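5-oxopent-3-ene-1,2,5-tricarboxylate decarboxylase (Exiguobacterium antarcticum B7, PDB 6IYM) belongs to the fumarylacetoacetate hydrolase family of metal-dependent enzymes and binds a magnesium ion through acidic side chains of its mixed beta fold. Local coordinates at residues D81-M86 against T211-R216; G92-F97 against L222-R227; L127-G132 against R216-I221; L196-T199 against E204-Q207. All blocks are in the same frame, centred on the assembly; numbering follows the deposited sequence.

Interaction 1 (D81-M86 against T211-R216)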
loop_
_atom_site.group_PDB
_atom_site.type_symbol
_atom_site.label_atom_id
_atom_site.label_comp_id
_atom_site.label_asym_id
_atom_site.label_seq_id
_atom_site.Cartn_x
_atom_site.Cartn_y
_atom_site.Cartn_z
ATOM N N ASP A 81 -18.665 7.392 -21.038
ATOM C CA ASP A 81 -19.315 6.278 -21.780
ATOM C C ASP A 81 -19.260 6.588 -23.284
ATOM O O ASP A 81 -18.276 6.182 -23.926
ATOM C CB ASP A 81 -20.731 6.013 -21.252
ATOM C CG ASP A 81 -20.788 5.110 -20.026
ATOM O OD1 ASP A 81 -19.728 4.869 -19.422
ATOM O OD2 ASP A 81 -21.893 4.639 -19.695
ATOM N N HIS A 82 -20.266 7.285 -23.824
ATOM C CA HIS A 82 -20.482 7.464 -25.290
ATOM C C HIS A 82 -19.798 8.762 -25.743
ATOM O O HIS A 82 -20.449 9.580 -26.427
ATOM C CB HIS A 82 -21.984 7.376 -25.622
ATOM C CG HIS A 82 -22.480 5.976 -25.798
ATOM N ND1 HIS A 82 -23.147 5.290 -24.794
ATOM C CD2 HIS A 82 -22.413 5.132 -26.853
ATOM C CE1 HIS A 82 -23.463 4.084 -25.224
ATOM N NE2 HIS A 82 -23.026 3.965 -26.488
ATOM N N ILE A 83 -18.507 8.884 -25.412
ATOM C CA ILE A 83 -17.663 10.121 -25.449
ATOM C C ILE A 83 -18.443 11.309 -24.848
ATOM O O ILE A 83 -18.539 11.319 -23.605
ATOM C CB ILE A 83 -17.001 10.355 -26.836
ATOM C CG1 ILE A 83 -16.245 11.688 -26.891
ATOM C CG2 ILE A 83 -17.976 10.177 -27.998
ATOM C CD1 ILE A 83 -15.067 11.693 -27.837
ATOM N N LYS A 84 -18.993 12.238 -25.653
ATOM C CA LYS A 84 -19.510 13.579 -25.221
ATOM C C LYS A 84 -19.831 13.589 -23.711
ATOM O O LYS A 84 -18.913 13.913 -22.923
ATOM C CB LYS A 84 -20.692 14.046 -26.088
ATOM C CG LYS A 84 -21.632 12.965 -26.622
ATOM C CD LYS A 84 -23.065 13.435 -26.871
ATOM C CE LYS A 84 -24.047 13.042 -25.783
ATOM N NZ LYS A 84 -24.230 11.571 -25.700
ATOM N N GLU A 85 -21.080 13.292 -23.320
ATOM C CA GLU A 85 -21.582 13.263 -21.911
ATOM C C GLU A 85 -21.324 14.613 -21.207
ATOM O O GLU A 85 -21.474 14.658 -19.964
ATOM C CB GLU A 85 -20.979 12.067 -21.158
ATOM C CG GLU A 85 -21.877 10.834 -21.115
ATOM C CD GLU A 85 -22.320 10.267 -22.457
ATOM O OE1 GLU A 85 -21.480 9.673 -23.154
ATOM O OE2 GLU A 85 -23.510 10.408 -22.801
ATOM N N MET A 86 -20.992 15.668 -21.973
ATOM C CA MET A 86 -20.828 17.084 -21.527
ATOM C C MET A 86 -19.451 17.306 -20.880
ATOM O O MET A 86 -18.458 17.377 -21.637
ATOM C CB MET A 86 -21.955 17.497 -20.572
ATOM C CG MET A 86 -23.334 17.360 -21.178
ATOM S SD MET A 86 -23.595 18.488 -22.566
ATOM C CE MET A 86 -22.976 17.526 -23.949
ATOM N N THR A 211 -8.351 5.937 -24.364
ATOM C CA THR A 211 -7.867 6.797 -23.264
ATOM C C THR A 211 -8.314 8.239 -23.495
ATOM O O THR A 211 -8.211 9.023 -22.536
ATOM C CB THR A 211 -6.359 6.676 -23.106
ATOM O OG1 THR A 211 -5.764 6.878 -24.387
ATOM C CG2 THR A 211 -5.981 5.334 -22.519
ATOM N N LYS A 212 -8.829 8.575 -24.682
ATOM C CA LYS A 212 -9.429 9.923 -24.930
ATOM C C LYS A 212 -10.702 10.099 -24.084
ATOM O O LYS A 212 -11.057 11.253 -23.826
ATOM C CB LYS A 212 -9.676 10.167 -26.429
ATOM C CG LYS A 212 -11.083 9.887 -26.946
ATOM C CD LYS A 212 -11.160 9.831 -28.466
ATOM C CE LYS A 212 -10.845 11.154 -29.140
ATOM N NZ LYS A 212 -9.895 10.989 -30.267
ATOM N N LEU A 213 -11.353 9.027 -23.615
ATOM C CA LEU A 213 -12.585 9.130 -22.773
ATOM C C LEU A 213 -12.264 9.368 -21.289
ATOM O O LEU A 213 -13.233 9.524 -20.513
ATOM C CB LEU A 213 -13.395 7.840 -22.873
ATOM C CG LEU A 213 -13.917 7.465 -24.260
ATOM C CD1 LEU A 213 -14.792 6.214 -24.148
ATOM C CD2 LEU A 213 -14.686 8.609 -24.888
ATOM N N MET A 214 -10.989 9.365 -20.895
ATOM C CA MET A 214 -10.542 9.555 -19.476
ATOM C C MET A 214 -11.000 10.928 -18.957
ATOM O O MET A 214 -10.750 11.938 -19.634
ATOM C CB MET A 214 -9.015 9.471 -19.361
ATOM C CG MET A 214 -8.456 8.054 -19.437
ATOM S SD MET A 214 -6.642 8.055 -19.525
ATOM C CE MET A 214 -6.217 7.749 -17.816
ATOM N N LEU A 215 -11.656 10.953 -17.801
ATOM C CA LEU A 215 -12.169 12.188 -17.150
ATOM C C LEU A 215 -10.977 12.974 -16.578
ATOM O O LEU A 215 -11.014 14.233 -16.661
ATOM C CB LEU A 215 -13.211 11.799 -16.091
ATOM C CG LEU A 215 -14.357 10.904 -16.578
ATOM C CD1 LEU A 215 -15.238 10.450 -15.415
ATOM C CD2 LEU A 215 -15.194 11.615 -17.623
ATOM N N ARG A 216 -9.940 12.266 -16.095
ATOM C CA ARG A 216 -8.592 12.824 -15.774
ATOM C C ARG A 216 -7.508 12.093 -16.582
ATOM O O ARG A 216 -7.285 10.882 -16.338
ATOM C CB ARG A 216 -8.348 12.739 -14.258
ATOM C CG ARG A 216 -9.178 13.741 -13.465
ATOM C CD ARG A 216 -9.574 13.270 -12.086
ATOM N NE ARG A 216 -10.422 14.235 -11.387
ATOM C CZ ARG A 216 -11.735 14.144 -11.218
ATOM N NH1 ARG A 216 -12.418 13.125 -11.714
ATOM N NH2 ARG A 216 -12.375 15.101 -10.568
#

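Interaction 2 (G92-F97 against L222-R227)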
loop_
_atom_site.group_PDB
_atom_site.type_symbol
_atom_site.label_atom_id
_atom_site.label_comp_id
_atom_site.label_asym_id
_atom_site.label_seq_id
_atom_site.Cartn_x
_atom_site.Cartn_y
_atom_site.Cartn_z
ATOM N N GLY A 92 -18.246 12.576 -10.332
ATOM C CA GLY A 92 -16.938 13.032 -10.838
ATOM C C GLY A 92 -15.951 13.300 -9.711
ATOM O O GLY A 92 -15.008 14.080 -9.939
ATOM N N LYS A 93 -16.136 12.710 -8.527
ATOM C CA LYS A 93 -15.111 12.773 -7.449
ATOM C C LYS A 93 -13.852 12.040 -7.938
ATOM O O LYS A 93 -14.013 11.084 -8.696
ATOM C CB LYS A 93 -15.696 12.249 -6.137
ATOM C CG LYS A 93 -16.607 13.256 -5.445
ATOM C CD LYS A 93 -17.198 12.810 -4.133
ATOM C CE LYS A 93 -17.365 13.957 -3.159
ATOM N NZ LYS A 93 -18.038 13.511 -1.919
ATOM N N PHE A 94 -12.656 12.559 -7.616
ATOM C CA PHE A 94 -11.327 11.933 -7.860
ATOM C C PHE A 94 -11.033 10.951 -6.732
ATOM O O PHE A 94 -10.695 11.392 -5.641
ATOM C CB PHE A 94 -10.196 12.955 -7.933
ATOM C CG PHE A 94 -8.853 12.351 -8.261
ATOM C CD1 PHE A 94 -8.734 11.399 -9.266
ATOM C CD2 PHE A 94 -7.704 12.773 -7.608
ATOM C CE1 PHE A 94 -7.497 10.854 -9.582
ATOM C CE2 PHE A 94 -6.464 12.249 -7.946
ATOM C CZ PHE A 94 -6.365 11.286 -8.925
ATOM N N VAL A 95 -11.255 9.665 -6.999
ATOM C CA VAL A 95 -11.329 8.574 -5.989
ATOM C C VAL A 95 -10.007 7.808 -6.097
ATOM O O VAL A 95 -9.583 7.535 -7.258
ATOM C CB VAL A 95 -12.564 7.678 -6.241
ATOM C CG1 VAL A 95 -12.568 6.415 -5.397
ATOM C CG2 VAL A 95 -13.863 8.442 -6.026
ATOM N N LEU A 96 -9.337 7.575 -4.960
ATOM C CA LEU A 96 -8.023 6.885 -4.909
ATOM C C LEU A 96 -8.107 5.772 -3.872
ATOM O O LEU A 96 -8.631 6.031 -2.834
ATOM C CB LEU A 96 -6.910 7.876 -4.557
ATOM C CG LEU A 96 -6.423 8.738 -5.720
ATOM C CD1 LEU A 96 -5.476 9.833 -5.245
ATOM C CD2 LEU A 96 -5.741 7.888 -6.788
ATOM N N PHE A 97 -7.638 4.570 -4.202
ATOM C CA PHE A 97 -7.524 3.414 -3.271
ATOM C C PHE A 97 -6.351 2.540 -3.730
ATOM O O PHE A 97 -5.736 2.846 -4.786
ATOM C CB PHE A 97 -8.839 2.637 -3.217
ATOM C CG PHE A 97 -9.362 2.317 -4.583
ATOM C CD1 PHE A 97 -10.192 3.204 -5.241
ATOM C CD2 PHE A 97 -8.978 1.151 -5.222
ATOM C CE1 PHE A 97 -10.652 2.922 -6.518
ATOM C CE2 PHE A 97 -9.429 0.876 -6.501
ATOM C CZ PHE A 97 -10.264 1.761 -7.146
ATOM N N LEU A 222 -1.199 12.395 -12.471
ATOM C CA LEU A 222 0.140 12.591 -11.849
ATOM C C LEU A 222 0.151 13.859 -10.985
ATOM O O LEU A 222 0.536 13.778 -9.799
ATOM C CB LEU A 222 1.186 12.674 -12.956
ATOM C CG LEU A 222 1.458 11.374 -13.709
ATOM C CD1 LEU A 222 2.289 11.661 -14.955
ATOM C CD2 LEU A 222 2.157 10.373 -12.820
ATOM N N THR A 223 -0.285 14.981 -11.565
ATOM C CA THR A 223 -0.460 16.306 -10.900
ATOM C C THR A 223 -1.276 16.171 -9.606
ATOM O O THR A 223 -0.821 16.667 -8.558
ATOM C CB THR A 223 -1.144 17.263 -11.881
ATOM O OG1 THR A 223 -0.104 17.674 -12.780
ATOM C CG2 THR A 223 -1.852 18.398 -11.182
ATOM N N GLU A 224 -2.445 15.527 -9.662
ATOM C CA GLU A 224 -3.402 15.466 -8.525
ATOM C C GLU A 224 -2.911 14.490 -7.444
ATOM O O GLU A 224 -3.040 14.796 -6.252
ATOM C CB GLU A 224 -4.775 15.035 -9.036
ATOM C CG GLU A 224 -5.492 16.110 -9.814
ATOM C CD GLU A 224 -6.052 17.197 -8.923
ATOM O OE1 GLU A 224 -6.967 16.881 -8.122
ATOM O OE2 GLU A 224 -5.547 18.343 -9.001
ATOM N N VAL A 225 -2.391 13.336 -7.847
ATOM C CA VAL A 225 -1.993 12.229 -6.934
ATOM C C VAL A 225 -0.837 12.706 -6.060
ATOM O O VAL A 225 -0.838 12.381 -4.879
ATOM C CB VAL A 225 -1.640 10.957 -7.730
ATOM C CG1 VAL A 225 -1.010 9.882 -6.874
ATOM C CG2 VAL A 225 -2.884 10.401 -8.397
ATOM N N SER A 226 0.092 13.460 -6.634
ATOM C CA SER A 226 1.387 13.810 -6.007
ATOM C C SER A 226 1.270 15.060 -5.134
ATOM O O SER A 226 2.298 15.489 -4.622
ATOM C CB SER A 226 2.429 14.034 -7.045
ATOM O OG SER A 226 2.135 15.194 -7.811
ATOM N N ARG A 227 0.086 15.654 -5.021
ATOM C CA ARG A 227 -0.130 16.892 -4.233
ATOM C C ARG A 227 0.013 16.588 -2.730
ATOM O O ARG A 227 -0.928 15.998 -2.137
ATOM C CB ARG A 227 -1.501 17.497 -4.546
ATOM C CG ARG A 227 -1.447 18.807 -5.311
ATOM C CD ARG A 227 -2.754 19.546 -5.129
ATOM N NE ARG A 227 -3.375 19.850 -6.405
ATOM C CZ ARG A 227 -4.616 20.304 -6.549
ATOM N NH1 ARG A 227 -5.383 20.499 -5.485
ATOM N NH2 ARG A 227 -5.079 20.565 -7.762
#

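Interaction 3 (L127-G132 against R216-I221)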
loop_
_atom_site.group_PDB
_atom_site.type_symbol
_atom_site.label_atom_id
_atom_site.label_comp_id
_atom_site.label_asym_id
_atom_site.label_seq_id
_atom_site.Cartn_x
_atom_site.Cartn_y
_atom_site.Cartn_z
ATOM N N LEU A 127 -4.944 1.021 -18.017
ATOM C CA LEU A 127 -3.596 1.549 -18.329
ATOM C C LEU A 127 -2.894 1.852 -17.008
ATOM O O LEU A 127 -3.481 2.550 -16.172
ATOM C CB LEU A 127 -3.730 2.817 -19.167
ATOM C CG LEU A 127 -2.431 3.576 -19.429
ATOM C CD1 LEU A 127 -1.462 2.724 -20.220
ATOM C CD2 LEU A 127 -2.725 4.884 -20.160
ATOM N N ALA A 128 -1.697 1.320 -16.833
ATOM C CA ALA A 128 -0.872 1.509 -15.631
ATOM C C ALA A 128 0.245 2.490 -15.958
ATOM O O ALA A 128 0.961 2.228 -16.926
ATOM C CB ALA A 128 -0.287 0.198 -15.199
ATOM N N ILE A 129 0.375 3.567 -15.179
ATOM C CA ILE A 129 1.582 4.455 -15.184
ATOM C C ILE A 129 2.679 3.851 -14.295
ATOM O O ILE A 129 2.414 3.584 -13.099
ATOM C CB ILE A 129 1.233 5.872 -14.691
ATOM C CG1 ILE A 129 0.063 6.487 -15.461
ATOM C CG2 ILE A 129 2.469 6.761 -14.720
ATOM C CD1 ILE A 129 -0.544 7.695 -14.755
ATOM N N ILE A 130 3.893 3.735 -14.823
ATOM C CA ILE A 130 5.099 3.288 -14.076
ATOM C C ILE A 130 5.991 4.499 -13.763
ATOM O O ILE A 130 6.552 5.067 -14.687
ATOM C CB ILE A 130 5.854 2.238 -14.889
ATOM C CG1 ILE A 130 4.930 1.113 -15.360
ATOM C CG2 ILE A 130 7.020 1.709 -14.077
ATOM C CD1 ILE A 130 4.463 0.221 -14.244
ATOM N N ILE A 131 6.150 4.850 -12.491
ATOM C CA ILE A 131 6.910 6.068 -12.058
ATOM C C ILE A 131 8.388 5.694 -12.109
ATOM O O ILE A 131 8.726 4.574 -11.671
ATOM C CB ILE A 131 6.453 6.527 -10.663
ATOM C CG1 ILE A 131 4.964 6.873 -10.646
ATOM C CG2 ILE A 131 7.313 7.661 -10.125
ATOM C CD1 ILE A 131 4.601 8.078 -11.480
ATOM N N GLY A 132 9.213 6.561 -12.697
ATOM C CA GLY A 132 10.645 6.289 -12.898
ATOM C C GLY A 132 11.516 7.139 -11.985
ATOM O O GLY A 132 12.674 6.772 -11.776
ATOM N N ARG A 216 -9.940 12.266 -16.095
ATOM C CA ARG A 216 -8.592 12.824 -15.774
ATOM C C ARG A 216 -7.508 12.093 -16.582
ATOM O O ARG A 216 -7.285 10.882 -16.338
ATOM C CB ARG A 216 -8.348 12.739 -14.258
ATOM C CG ARG A 216 -9.178 13.741 -13.465
ATOM C CD ARG A 216 -9.574 13.270 -12.086
ATOM N NE ARG A 216 -10.422 14.235 -11.387
ATOM C CZ ARG A 216 -11.735 14.144 -11.218
ATOM N NH1 ARG A 216 -12.418 13.125 -11.714
ATOM N NH2 ARG A 216 -12.375 15.101 -10.568
ATOM N N ASP A 217 -6.845 12.800 -17.498
ATOM C CA ASP A 217 -5.773 12.256 -18.375
ATOM C C ASP A 217 -4.536 11.927 -17.520
ATOM O O ASP A 217 -4.562 12.149 -16.280
ATOM C CB ASP A 217 -5.507 13.191 -19.562
ATOM C CG ASP A 217 -4.710 14.437 -19.230
ATOM O OD1 ASP A 217 -4.631 14.766 -18.033
ATOM O OD2 ASP A 217 -4.156 15.047 -20.171
ATOM N N VAL A 218 -3.509 11.355 -18.138
ATOM C CA VAL A 218 -2.309 10.861 -17.409
ATOM C C VAL A 218 -1.687 12.045 -16.645
ATOM O O VAL A 218 -1.556 11.962 -15.393
ATOM C CB VAL A 218 -1.340 10.158 -18.376
ATOM C CG1 VAL A 218 0.048 9.935 -17.771
ATOM C CG2 VAL A 218 -1.930 8.845 -18.857
ATOM N N VAL A 219 -1.383 13.149 -17.323
ATOM C CA VAL A 219 -0.738 14.331 -16.667
ATOM C C VAL A 219 -1.590 14.814 -15.486
ATOM O O VAL A 219 -1.018 14.975 -14.398
ATOM C CB VAL A 219 -0.369 15.443 -17.665
ATOM C CG1 VAL A 219 -0.064 16.763 -16.981
ATOM C CG2 VAL A 219 0.825 15.025 -18.507
ATOM N N THR A 220 -2.912 14.935 -15.608
ATOM C CA THR A 220 -3.793 15.380 -14.484
ATOM C C THR A 220 -3.749 14.378 -13.322
ATOM O O THR A 220 -3.776 14.789 -12.149
ATOM C CB THR A 220 -5.243 15.559 -14.943
ATOM O OG1 THR A 220 -5.186 16.317 -16.144
ATOM C CG2 THR A 220 -6.131 16.259 -13.944
ATOM N N ILE A 221 -3.747 13.078 -13.616
ATOM C CA ILE A 221 -3.645 12.050 -12.547
ATOM C C ILE A 221 -2.335 12.306 -11.780
ATOM O O ILE A 221 -2.404 12.448 -10.560
ATOM C CB ILE A 221 -3.744 10.622 -13.127
ATOM C CG1 ILE A 221 -5.185 10.283 -13.532
ATOM C CG2 ILE A 221 -3.167 9.631 -12.140
ATOM C CD1 ILE A 221 -5.307 9.144 -14.494
#

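Interaction 4 (L196-T199 against E204-Q207). Unlike the reference sequence in segment 204-207: E204 (reference Gln).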
loop_
_atom_site.group_PDB
_atom_site.type_symbol
_atom_site.label_atom_id
_atom_site.label_comp_id
_atom_site.label_asym_id
_atom_site.label_seq_id
_atom_site.Cartn_x
_atom_site.Cartn_y
_atom_site.Cartn_z
ATOM N N LEU A 196 -6.411 2.446 -27.315
ATOM C CA LEU A 196 -7.598 1.579 -27.143
ATOM C C LEU A 196 -7.303 0.558 -26.045
ATOM O O LEU A 196 -6.278 -0.142 -26.146
ATOM C CB LEU A 196 -7.923 0.906 -28.477
ATOM C CG LEU A 196 -9.234 0.131 -28.489
ATOM C CD1 LEU A 196 -10.400 1.021 -28.104
ATOM C CD2 LEU A 196 -9.461 -0.502 -29.848
ATOM N N VAL A 197 -8.143 0.563 -25.006
ATOM C CA VAL A 197 -8.133 -0.426 -23.899
ATOM C C VAL A 197 -9.329 -1.364 -24.133
ATOM O O VAL A 197 -10.480 -0.909 -24.068
ATOM C CB VAL A 197 -8.183 0.262 -22.517
ATOM C CG1 VAL A 197 -8.160 -0.756 -21.382
ATOM C CG2 VAL A 197 -7.048 1.283 -22.335
ATOM N N GLU A 198 -9.078 -2.651 -24.330
ATOM C CA GLU A 198 -10.160 -3.647 -24.533
ATOM C C GLU A 198 -9.989 -4.805 -23.554
ATOM O O GLU A 198 -8.823 -5.223 -23.235
ATOM C CB GLU A 198 -10.171 -4.226 -25.947
ATOM C CG GLU A 198 -10.192 -3.208 -27.066
ATOM C CD GLU A 198 -10.670 -3.793 -28.397
ATOM O OE1 GLU A 198 -11.659 -3.270 -28.982
ATOM O OE2 GLU A 198 -10.080 -4.796 -28.831
ATOM N N THR A 199 -11.131 -5.357 -23.157
ATOM C CA THR A 199 -11.218 -6.620 -22.398
ATOM C C THR A 199 -12.131 -7.612 -23.111
ATOM O O THR A 199 -13.273 -7.251 -23.443
ATOM C CB THR A 199 -11.689 -6.332 -20.981
ATOM O OG1 THR A 199 -10.835 -5.273 -20.565
ATOM C CG2 THR A 199 -11.578 -7.538 -20.082
ATOM N N GLU A 204 -15.469 -12.955 -25.822
ATOM C CA GLU A 204 -16.510 -11.912 -26.037
ATOM C C GLU A 204 -15.951 -10.525 -25.654
ATOM O O GLU A 204 -15.533 -10.338 -24.498
ATOM C CB GLU A 204 -17.776 -12.188 -25.234
ATOM C CG GLU A 204 -18.862 -11.152 -25.478
ATOM C CD GLU A 204 -20.158 -11.292 -24.687
ATOM O OE1 GLU A 204 -20.092 -11.612 -23.476
ATOM O OE2 GLU A 204 -21.242 -11.045 -25.289
ATOM N N LEU A 205 -15.999 -9.558 -26.570
ATOM C CA LEU A 205 -15.620 -8.139 -26.275
ATOM C C LEU A 205 -16.521 -7.567 -25.176
ATOM O O LEU A 205 -17.764 -7.591 -25.361
ATOM C CB LEU A 205 -15.702 -7.301 -27.548
ATOM C CG LEU A 205 -15.139 -5.885 -27.404
ATOM C CD1 LEU A 205 -13.669 -5.932 -27.014
ATOM C CD2 LEU A 205 -15.329 -5.108 -28.683
ATOM N N ARG A 206 -15.935 -7.134 -24.048
ATOM C CA ARG A 206 -16.714 -6.607 -22.894
ATOM C C ARG A 206 -16.419 -5.131 -22.718
ATOM O O ARG A 206 -17.354 -4.421 -22.413
ATOM C CB ARG A 206 -16.393 -7.305 -21.560
ATOM C CG ARG A 206 -16.799 -8.771 -21.499
ATOM C CD ARG A 206 -18.303 -8.966 -21.566
ATOM N NE ARG A 206 -18.672 -10.346 -21.267
ATOM C CZ ARG A 206 -18.639 -10.914 -20.055
ATOM N NH1 ARG A 206 -18.272 -10.227 -18.985
ATOM N NH2 ARG A 206 -18.988 -12.181 -19.913
ATOM N N GLN A 207 -15.145 -4.733 -22.821
ATOM C CA GLN A 207 -14.695 -3.338 -22.615
ATOM C C GLN A 207 -13.941 -2.924 -23.867
ATOM O O GLN A 207 -13.100 -3.721 -24.300
ATOM C CB GLN A 207 -13.709 -3.188 -21.440
ATOM C CG GLN A 207 -14.285 -3.498 -20.085
ATOM C CD GLN A 207 -13.318 -3.171 -18.974
ATOM O OE1 GLN A 207 -12.389 -3.924 -18.710
ATOM N NE2 GLN A 207 -13.474 -1.996 -18.383
#

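Interaction 1 (D81-M86 against T211-R216)
The carbonyl oxygen of D81 is shared between its own loop and the one opposite: I83 N gives it a weak hydrogen bond of 3.1 Å, and methyl CD1 of L213 rests against D81 O at 3.5 Å. That bond closes an inverse gamma turn centred on H82, so the chain doubles back just where L213 pushes up to it. The leucine works as a fork. With CG anti to its carbonyl carbon (chi1 -62°), one prong, CD1, goes to D81 and the other, CD2, presses on I83. L213 CD2 comes to 3.4 Å from I83 CA, and L213 CD2 to I83 CB is 3.5 Å, closer than two carbons normally pack. The two side chains cross at about a right angle, the leucine methyl meeting the base of the isoleucine rather than its far end. I83 CD1 instead grazes the aliphatic part of K212, CD1 to K212 CD being 4.4 Å, a loose touch at the solvent-exposed margin. Within 211-216, M214 N bonds to T211 O at 3.2 Å and holds the short 3-10 turn that offers L213. Backbone bonds between L213 and A80 and between L215 and N78 tie the two loops together just before the turn. Beyond it, E85 is poorly ordered, and its pairing with K84 is best read with caution. D81's side chain lies about 13 Å from the magnesium ion. This irregular surface loop, poorly ordered at E85 and M86, is probably the counterpart of the flexible lid segment known in fumarylacetoacetate hydrolase family enzymes.

Interaction 2 (G92-F97 against L222-R227)
The chain of 92-97, running into the strand that begins at L96, passes the last turn of helix 218-225 with F94 CA 8.7 Å from E224 CA and L96 CA 8.3 Å from V225 CA, a spacing bridged by side chains alone. This is helix-on-sheet packing in the fumarylacetoacetate hydrolase fold. F94 does most of the reaching: with CG anti to the backbone N (chi1 -177°), its ring extends to the helix. Methyl CG2 of V225 sits at the ring edge, near the ring plane, 3.6 Å from F94 CZ. E224 comes in obliquely through its CB, 3.4 Å from F94 CE2, while its bent chain turns the carboxylate to a salt bridge with R227. L96 CG lies over one face of the ring, toward its rim, and L96 CD1 in turn meets the same V225 methyl at 4.1 Å, so the ring edge and the leucine methyls together receive CG2. The second subunit approaches here as well: its H165 bonds to F94 O, and its R170 packs on L96. Where the helix ends, L222 O accepts from both S226 N and S226 OG, which reach it from opposite faces of the carbonyl plane, the hydroxyl at 2.9 Å.

Interaction 3 (L127-G132 against R216-I221)
I129 and V218 meet through methyl groups with no ring or amide between them; the flat group that matters is the carboxylate of D217, one residue before V218. Its OD1 accepts from T220 N and from T220 OG1, which arrive from opposite faces of the carboxylate plane. The amide comes on the syn side, 31° out of the plane, with T220 N 3.0 Å from D217 OD1 and the N-H aimed fairly straight (160°); the hydroxyl lies closer to the C-O axis. D217 is therefore the N-cap of helix 218-225, and I221 N bonding to D217 O at 2.9 Å starts the first turn. That turn fixes how V218 and I221 face the sheet. I129 is received between them: with its CG1 anti to the carbonyl carbon (chi1 -53°), CD1 reaches V218 CG1 at 3.8 Å and I221 CG2 at 4.2 Å. The I129 and V218 chains slide past one another in opposite directions, whereas I129 and I221 meet at a slant. L127, two residues back on the same strand, adds its CD2 against V218 CG2 at 4.2 Å, giving V218 a strand partner for each methyl. L222 carries the layer onward along the helix, touching both I129 and I131. Strand 121-131, which also bears the magnesium ligands E124 and E126, runs between strands 147-158 and 236-238. The helix lies across all three: V218 touches Y150 of the first neighbour, I221 touches I237 of the second, and I129 fills the place between.

Interaction 4 (L196-T199 against E204-Q207)
T199 and Q207 stand side by side and point the same way from a beta hairpin, strand 196-201 folded back on strand 204-210, with a classic bulge at R206 and Q207. Both side chains leave the same sheet face with the outgoing bond anti to the carbonyl carbon (chi1 -49° for T199 OG1, and likewise for Q207 CG), and the hydroxyl T199 OG1 donates to Q207 OE1 at 2.8 Å, tilted 32° from the amide's carbonyl plane. Q207 OE1 also accepts from G125 N, and Q207 NE2 bonds to T241 and P242, so the amide is fixed at both ends. G125 lies between the magnesium ligands E124 and E126, and the Q207 side chain is about 8 Å from the metal, which makes it a plausible second-shell brace. Beneath this pair, T199 O accepts two amides: R206 N at 2.7 Å, nearly head-on, and Q207 N at 3.2 Å, in the carbonyl plane on a lone pair. That doubling is the bulge, and the short strand segments meet at 124° rather than running fully antiparallel. E198 and L205 approach each other at an angle, CD1 of L205 lying 3.9 Å from E198 OE1, whose polar partner is S208. R206 turns its bent chain away from T199, its NE bonding E204 OE1 in a salt bridge and its NH1 bonding Y123. Q207 O closes the ring of backbone bonds by accepting from T199 N at 2.8 Å, with E198 CA close by at 3.0 Å in a CA-H...O contact.

In the fold
Along the chain the first partners of interactions 1, 2 and 3 come in that order, then the local hairpin of interaction 4, and 211-216, 216-221 and 222-227 follow without a break. Interactions 2 and 3 share helix 218-225 and reach the same sheet, their centres 10 Å apart. R216 belongs to both interactions 1 and 3, and its NH2 probably bonds to G92 O of interaction 2. Interaction 4 lies in the other sheet, its centre about 25 Å from that of interaction 2, yet V197 touches T211 of interaction 1. The continuous run 204-227 thus leads from the second hairpin strand, in one sheet, through the surface loop to the helix packed on the sheet that carries the magnesium ligands.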